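Local coordinates for protein malonyl CoA-ACP transacylase (Xanthomonas oryzae pv. oryzae, PDB 3K89) that probably catalyses transfer of the malonyl group from malonyl-CoA to the holo form of acyl carrier protein, releasing CoA, at residues Ala176-Asp179 with Arg180-Leu184; Glu151-Ser155 with Gln156-Pro160; Ala125-Pro128 with Ala129-Ala133; Leu138-Asp142 with Ala143-Glu147. All blocks are in the same frame, centred on the assembly; numbering follows the deposited sequence.

Contact 1: residues Ala176-Asp179 with Arg180-Leu184; sequences AAVD and RALAL
One face of the Arg180 guanidinium lies against the preceding turn of its own helix, over Ala176 O and Ala177 CA, each 3.6 Å from the plane and both nearer its margin than its centre. The helix is 175-187, the second long helix of the small subdomain, whose strand and helix order is that of the ferredoxin-like fold seen in FabD enzymes. The two methyls flank the same group: Ala176 CB sits 3.7 Å from Arg180 NH1, and Ala177 CB 3.5 Å from Arg180 NH2. Two torsions bring the group back here. With Arg180 CG anti to its own carbonyl carbon (chi1 -70°), the chain heads toward the helix start and passes Ala176 O at 3.4 Å from CG; the bend at chi3 (-58°) then folds the flat end over the backbone. The guanidinium N-H groups bind beyond the helix: NE to Ala152 O, NH2 to Gln156 OE1 and, weakly, to Ala153 O, so the charge probably meets the carbonyl-rich end of helix 142-152 favourably. The Asp179 side chain crosses that of Leu182, OD1 coming 3.9 Å from Leu182 CD1; OD1 also has a long, weak ion pair with Lys195. Regular i to i+4 backbone bonds run underneath, Arg180 N to Ala176 O being 2.9 Å. Facing the sheet, Val178 CG1 and Leu182 CD1 lie 4.4 Å apart.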
# COMPACT_ATOMS: atom_id res chain seq x y z
N ALA A 176 0.94 4.16 23.89
CA ALA A 176 1.75 4.82 24.94
C ALA A 176 3.21 4.88 24.52
O ALA A 176 3.88 5.86 24.76
CB ALA A 176 1.61 4.10 26.26
N ALA A 177 3.67 3.83 23.84
CA ALA A 177 5.06 3.76 23.41
C ALA A 177 5.35 4.69 22.23
O ALA A 177 6.43 5.28 22.17
CB ALA A 177 5.44 2.31 23.08
N VAL A 178 4.40 4.82 21.30
CA VAL A 178 4.53 5.78 20.21
C VAL A 178 4.59 7.19 20.82
O VAL A 178 5.43 8.00 20.44
CB VAL A 178 3.37 5.62 19.17
CG1 VAL A 178 3.39 6.74 18.15
CG2 VAL A 178 3.50 4.26 18.47
N ASP A 179 3.73 7.45 21.80
CA ASP A 179 3.73 8.77 22.45
C ASP A 179 5.05 9.03 23.18
O ASP A 179 5.58 10.14 23.09
CB ASP A 179 2.53 8.96 23.37
CG ASP A 179 1.26 9.35 22.62
OD1 ASP A 179 1.34 9.77 21.45
OD2 ASP A 179 0.17 9.23 23.22
N ARG A 180 5.59 8.02 23.86
CA ARG A 180 6.92 8.15 24.47
C ARG A 180 8.01 8.44 23.42
O ARG A 180 8.86 9.31 23.63
CB ARG A 180 7.30 6.95 25.32
CG ARG A 180 6.50 6.81 26.63
CD ARG A 180 7.10 5.74 27.51
NE ARG A 180 7.17 4.40 26.90
CZ ARG A 180 6.21 3.49 26.99
NH1 ARG A 180 5.07 3.76 27.63
NH2 ARG A 180 6.37 2.30 26.41
N ALA A 181 7.97 7.74 22.28
CA ALA A 181 8.92 8.00 21.21
C ALA A 181 8.82 9.44 20.70
O ALA A 181 9.84 10.09 20.45
CB ALA A 181 8.75 7.00 20.07
N LEU A 182 7.59 9.93 20.56
CA LEU A 182 7.35 11.29 20.13
C LEU A 182 7.93 12.31 21.12
O LEU A 182 8.53 13.29 20.69
CB LEU A 182 5.85 11.54 19.90
CG LEU A 182 5.21 10.79 18.71
CD1 LEU A 182 3.71 11.08 18.63
CD2 LEU A 182 5.89 11.12 17.39
N ALA A 183 7.76 12.04 22.42
CA ALA A 183 8.36 12.87 23.48
C ALA A 183 9.89 12.92 23.38
O ALA A 183 10.48 14.00 23.47
CB ALA A 183 7.94 12.37 24.86
N LEU A 184 10.51 11.76 23.18
CA LEU A 184 11.98 11.68 23.07
C LEU A 184 12.50 12.40 21.83
O LEU A 184 13.55 13.06 21.87
CB LEU A 184 12.47 10.23 23.13
CG LEU A 184 12.23 9.43 24.42
CD1 LEU A 184 12.84 8.04 24.30
CD2 LEU A 184 12.80 10.16 25.64

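Contact 2: residues Glu151-Ser155 with Gln156-Pro160; sequences EAAGS and QVVVP
Gln156 closes a type II' beta turn with Ala153, its N donating to Ala153 O at 2.9 Å, and this turn joins helix 142-152 to strand 158-165 within the ferredoxin-like subdomain. The N-H comes in from above the carbonyl plane, 41° out of it, and not along a lone pair. Gly154 takes the second place of the turn with the positive phi (56°) that reverses the chain just past the helix. A water bridges two carbonyls of the turn, donating to Gly154 O at 2.9 Å and to Gln156 O at 2.7 Å. The Gln156 side chain leads away from the turn toward helix 175-187, its amide end held by Arg180. Val157 comes next and points away from the helix end; its backbone N is taken by Asp174 OD2, which helps fix the chain as it enters the sheet. Val158, the first strand residue, turns back toward the helix. Its chi1 of 56° sets CG1 between the backbone N and the carbonyl carbon, the crowded position, and this branch is the one that reaches the helix end. Ala177 of helix 175-187 and Cys149 pack on the same valine, so both helices pack on this strand residue. Val158 CG1 meets backbone as well as methyls: it lies 3.8 Å from Ala153 CA and 4.1 Å from both Ala152 CB and Ala153 CB.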
# COMPACT_ATOMS: atom_id res chain seq x y z
N GLU A 151 14.74 3.17 22.78
CA GLU A 151 14.77 3.83 24.09
C GLU A 151 13.39 4.02 24.70
O GLU A 151 13.24 3.97 25.93
CB GLU A 151 15.47 5.17 23.99
CG GLU A 151 16.96 5.04 23.72
CD GLU A 151 17.67 6.37 23.70
OE1 GLU A 151 17.00 7.43 23.82
OE2 GLU A 151 18.92 6.35 23.56
N ALA A 152 12.39 4.25 23.84
CA ALA A 152 11.01 4.50 24.27
C ALA A 152 10.20 3.24 24.60
O ALA A 152 9.22 3.30 25.34
CB ALA A 152 10.28 5.31 23.22
N ALA A 153 10.59 2.10 24.04
CA ALA A 153 9.75 0.89 24.10
C ALA A 153 9.34 0.42 25.51
O ALA A 153 8.16 0.12 25.75
CB ALA A 153 10.40 -0.27 23.31
N GLY A 154 10.30 0.37 26.43
CA GLY A 154 10.07 -0.25 27.73
C GLY A 154 9.59 -1.67 27.56
O GLY A 154 10.24 -2.48 26.87
N SER A 155 8.43 -1.96 28.14
CA SER A 155 7.79 -3.28 28.08
C SER A 155 6.74 -3.35 26.97
O SER A 155 6.01 -4.34 26.86
CB SER A 155 7.12 -3.61 29.41
OG SER A 155 8.09 -3.75 30.43
N GLN A 156 6.66 -2.30 26.17
CA GLN A 156 5.67 -2.22 25.10
C GLN A 156 6.37 -2.24 23.75
O GLN A 156 7.58 -2.48 23.69
CB GLN A 156 4.79 -0.98 25.27
CG GLN A 156 3.90 -1.06 26.52
CD GLN A 156 3.12 0.22 26.74
OE1 GLN A 156 3.69 1.30 26.80
NE2 GLN A 156 1.81 0.10 26.87
N VAL A 157 5.63 -1.98 22.68
CA VAL A 157 6.18 -2.06 21.33
C VAL A 157 6.12 -0.70 20.64
O VAL A 157 5.07 -0.08 20.57
CB VAL A 157 5.43 -3.13 20.48
CG1 VAL A 157 5.84 -3.03 18.99
CG2 VAL A 157 5.71 -4.53 21.03
N VAL A 158 7.27 -0.23 20.16
CA VAL A 158 7.30 0.88 19.21
C VAL A 158 8.48 0.66 18.28
O VAL A 158 9.62 0.50 18.72
CB VAL A 158 7.33 2.30 19.88
CG1 VAL A 158 8.50 2.44 20.86
CG2 VAL A 158 7.32 3.42 18.83
N VAL A 159 8.18 0.60 16.99
CA VAL A 159 9.18 0.23 15.99
C VAL A 159 8.93 1.02 14.71
O VAL A 159 7.83 1.51 14.48
CB VAL A 159 9.10 -1.31 15.64
CG1 VAL A 159 9.51 -2.21 16.82
CG2 VAL A 159 7.72 -1.71 15.08
N PRO A 160 9.97 1.14 13.85
CA PRO A 160 9.71 1.61 12.48
C PRO A 160 8.72 0.66 11.79
O PRO A 160 8.88 -0.57 11.85
CB PRO A 160 11.09 1.54 11.81
CG PRO A 160 11.94 0.68 12.69
CD PRO A 160 11.40 0.86 14.10
O HOH W 1 9.25 -4.30 24.86

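Contact 3: residues Ala125-Pro128 with Ala129-Ala133; sequences AAAP and AGVGA
Pro128 and Val131 are tied by one direct hydrogen bond, Val131 N to Pro128 O at 3.0 Å, nearly straight at 165° and meeting the oxygen almost end-on. It closes a type II beta turn, in which Gly130 supplies the positive phi (103°) needed at the third place. A water bridges the residues flanking the turn: Gly132 N donates to it at 2.7 Å, while the water can give a proton to Ala127 O at 3.1 Å, a donation that is less certain, since more acceptors lie in reach than the water has protons.

The apolar part is small and belongs to the two branches of Val131. With CG1 anti to the backbone N (chi1 167°), that methyl lies 4.2 Å from Ala127 CB, whereas CG2 drops against the proline ring, 3.9 Å from Pro128 CD. Val131 thus straddles the turn's first residue and the one before it. Ala127 is buried, with Pro201 against it; the rest is largely at the surface.

Backbone bonds of Val131 with Ala175 and of Ala133 with Gly173 secure the outgoing chain. This is a tight helix-to-strand turn, carrying the chain from helix 109-126 into strand 132-138, the first strand of the ferredoxin-like subdomain typical of FabD enzymes.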
# COMPACT_ATOMS: atom_id res chain seq x y z
N ALA A 125 -8.71 -6.42 14.82
CA ALA A 125 -8.98 -7.23 16.01
C ALA A 125 -7.74 -7.39 16.88
O ALA A 125 -7.85 -7.59 18.10
CB ALA A 125 -9.51 -8.59 15.61
N ALA A 126 -6.57 -7.28 16.25
CA ALA A 126 -5.30 -7.39 16.94
C ALA A 126 -5.06 -6.17 17.81
O ALA A 126 -4.39 -6.25 18.84
CB ALA A 126 -4.17 -7.57 15.95
N ALA A 127 -5.62 -5.04 17.39
CA ALA A 127 -5.44 -3.77 18.08
C ALA A 127 -6.73 -2.96 18.09
O ALA A 127 -6.89 -2.03 17.29
CB ALA A 127 -4.30 -2.97 17.45
N PRO A 128 -7.67 -3.30 19.00
CA PRO A 128 -8.92 -2.54 19.07
C PRO A 128 -8.63 -1.07 19.32
O PRO A 128 -7.68 -0.74 20.06
CB PRO A 128 -9.63 -3.16 20.29
CG PRO A 128 -9.02 -4.49 20.46
CD PRO A 128 -7.58 -4.32 20.05
N ALA A 129 -9.41 -0.18 18.69
CA ALA A 129 -9.20 1.27 18.82
C ALA A 129 -8.79 1.64 20.24
O ALA A 129 -9.35 1.12 21.21
CB ALA A 129 -10.45 2.06 18.39
N GLY A 130 -7.79 2.51 20.36
CA GLY A 130 -7.22 2.88 21.65
C GLY A 130 -5.88 2.21 21.95
O GLY A 130 -5.01 2.82 22.55
N VAL A 131 -5.72 0.95 21.52
CA VAL A 131 -4.51 0.15 21.79
C VAL A 131 -3.29 0.61 20.98
O VAL A 131 -2.18 0.73 21.51
CB VAL A 131 -4.76 -1.38 21.52
CG1 VAL A 131 -3.44 -2.17 21.48
CG2 VAL A 131 -5.71 -1.96 22.57
N GLY A 132 -3.50 0.84 19.68
CA GLY A 132 -2.38 1.11 18.78
C GLY A 132 -2.29 2.54 18.30
O GLY A 132 -3.23 3.32 18.44
N ALA A 133 -1.14 2.88 17.73
CA ALA A 133 -0.94 4.18 17.12
C ALA A 133 0.14 4.09 16.08
O ALA A 133 0.97 3.17 16.12
CB ALA A 133 -0.59 5.28 18.19
O HOH W 2 -5.76 0.69 18.16

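Contact 4: residues Leu138-Asp142 with Ala143-Glu147; sequences LGAED and AVVLE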
# COMPACT_ATOMS: atom_id res chain seq x y z
N LEU A 138 9.14 13.24 10.07
CA LEU A 138 9.57 13.88 8.84
C LEU A 138 10.89 14.62 9.04
O LEU A 138 11.07 15.32 10.05
CB LEU A 138 8.50 14.85 8.32
CG LEU A 138 7.06 14.38 8.05
CD1 LEU A 138 7.02 13.11 7.20
CD2 LEU A 138 6.26 14.18 9.33
N GLY A 139 11.80 14.44 8.09
CA GLY A 139 13.06 15.20 8.06
C GLY A 139 14.12 14.80 9.07
O GLY A 139 15.10 15.53 9.25
N ALA A 140 13.93 13.66 9.72
CA ALA A 140 14.92 13.14 10.66
C ALA A 140 15.80 12.11 9.98
O ALA A 140 15.48 11.63 8.89
CB ALA A 140 14.25 12.54 11.88
N GLU A 141 16.91 11.76 10.63
CA GLU A 141 17.76 10.68 10.17
C GLU A 141 17.19 9.37 10.69
O GLU A 141 16.70 9.32 11.82
CB GLU A 141 19.19 10.86 10.67
CG GLU A 141 19.80 12.19 10.26
CD GLU A 141 21.13 12.44 10.92
OE1 GLU A 141 22.13 11.86 10.46
OE2 GLU A 141 21.17 13.21 11.90
N ASP A 142 17.24 8.32 9.87
CA ASP A 142 16.75 7.00 10.26
C ASP A 142 17.33 6.55 11.59
O ASP A 142 16.61 6.01 12.44
CB ASP A 142 17.08 5.95 9.20
CG ASP A 142 16.16 5.99 7.99
OD1 ASP A 142 15.35 6.93 7.85
OD2 ASP A 142 16.24 5.05 7.18
N ALA A 143 18.63 6.75 11.76
CA ALA A 143 19.36 6.33 12.95
C ALA A 143 18.81 6.96 14.23
O ALA A 143 18.71 6.28 15.25
CB ALA A 143 20.86 6.65 12.80
N VAL A 144 18.46 8.24 14.17
CA VAL A 144 17.89 8.95 15.31
C VAL A 144 16.56 8.29 15.70
O VAL A 144 16.35 7.96 16.87
CB VAL A 144 17.66 10.45 14.98
CG1 VAL A 144 16.95 11.15 16.13
CG2 VAL A 144 18.99 11.14 14.66
N VAL A 145 15.71 8.06 14.71
CA VAL A 145 14.39 7.47 14.94
C VAL A 145 14.50 6.04 15.48
O VAL A 145 13.75 5.63 16.38
CB VAL A 145 13.52 7.51 13.66
CG1 VAL A 145 12.11 6.98 13.95
CG2 VAL A 145 13.44 8.92 13.11
N LEU A 146 15.43 5.27 14.92
CA LEU A 146 15.59 3.87 15.32
C LEU A 146 16.11 3.74 16.75
O LEU A 146 15.68 2.85 17.49
CB LEU A 146 16.51 3.13 14.35
CG LEU A 146 15.90 2.49 13.09
CD1 LEU A 146 14.72 3.25 12.51
CD2 LEU A 146 16.98 2.33 12.04
N GLU A 147 17.00 4.64 17.14
CA GLU A 147 17.53 4.58 18.50
C GLU A 147 16.46 5.07 19.48
O GLU A 147 16.31 4.49 20.55
CB GLU A 147 18.86 5.35 18.63
CG GLU A 147 19.77 4.84 19.78
CD GLU A 147 20.89 3.87 19.32
OE1 GLU A 147 21.45 4.05 18.21
OE2 GLU A 147 21.23 2.94 20.10
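Ala140 points its methyl at the first turn of helix 142-152, where CB meets Val145 CG2 at 3.9 Å. Glu141 is the N-cap, so this pair joins the residue before the cap to the fourth residue after it, the spacing of a hydrophobic staple. The valine is set for it: CG1 stands anti to the backbone N (chi1 -176°), which leaves CG2 anti to the carbonyl carbon, aimed back along the helix and also over Glu141 O at 3.5 Å.

Alongside, the Glu141 side chain crosses Val144 obliquely. Its CB lies 4.0 Å from Val144 CG2, and the chain then runs on, extended, so that OE2 also comes near the same methyl. Leu146, on the next part of the turn, folds CD1 over Asp142 O at 3.3 Å, with Phe163 and Pro160 packing on the leucine too.

In the backbone, Glu141 O is shared by two weak bonds, from Val144 N and Val145 N, and regular helix bonding sets in with Leu146 N to Asp142 O at 2.8 Å. The chemistry implies a start where methyl contacts supplement two weak bonds to Glu141 O, with the acids Glu141 and Asp142 probably favourable to the positive end of the helix dipole.

In the fold
All four contacts lie in or at the edge of the ferredoxin-like subdomain. Contacts 1 and 2 are partly buried, and their centres are about 8 Å apart; here the C-terminal end of helix 142-152 meets the first turns of helix 175-187 through the Arg180 guanidinium and through aliphatic packing around one strand. Contact 3, a turn, and contact 4, a helix start, lie at the surface, about 25 Å apart between centres, where backbone bonds and a few methyls do the work. Contacts 2 and 4 sit at the two ends of helix 142-152, bridged by Pro160 on Leu146. Contact 3, at the opposite end of strand 132-138 from contact 4, touches contact 1 where Val178 packs on Ala133.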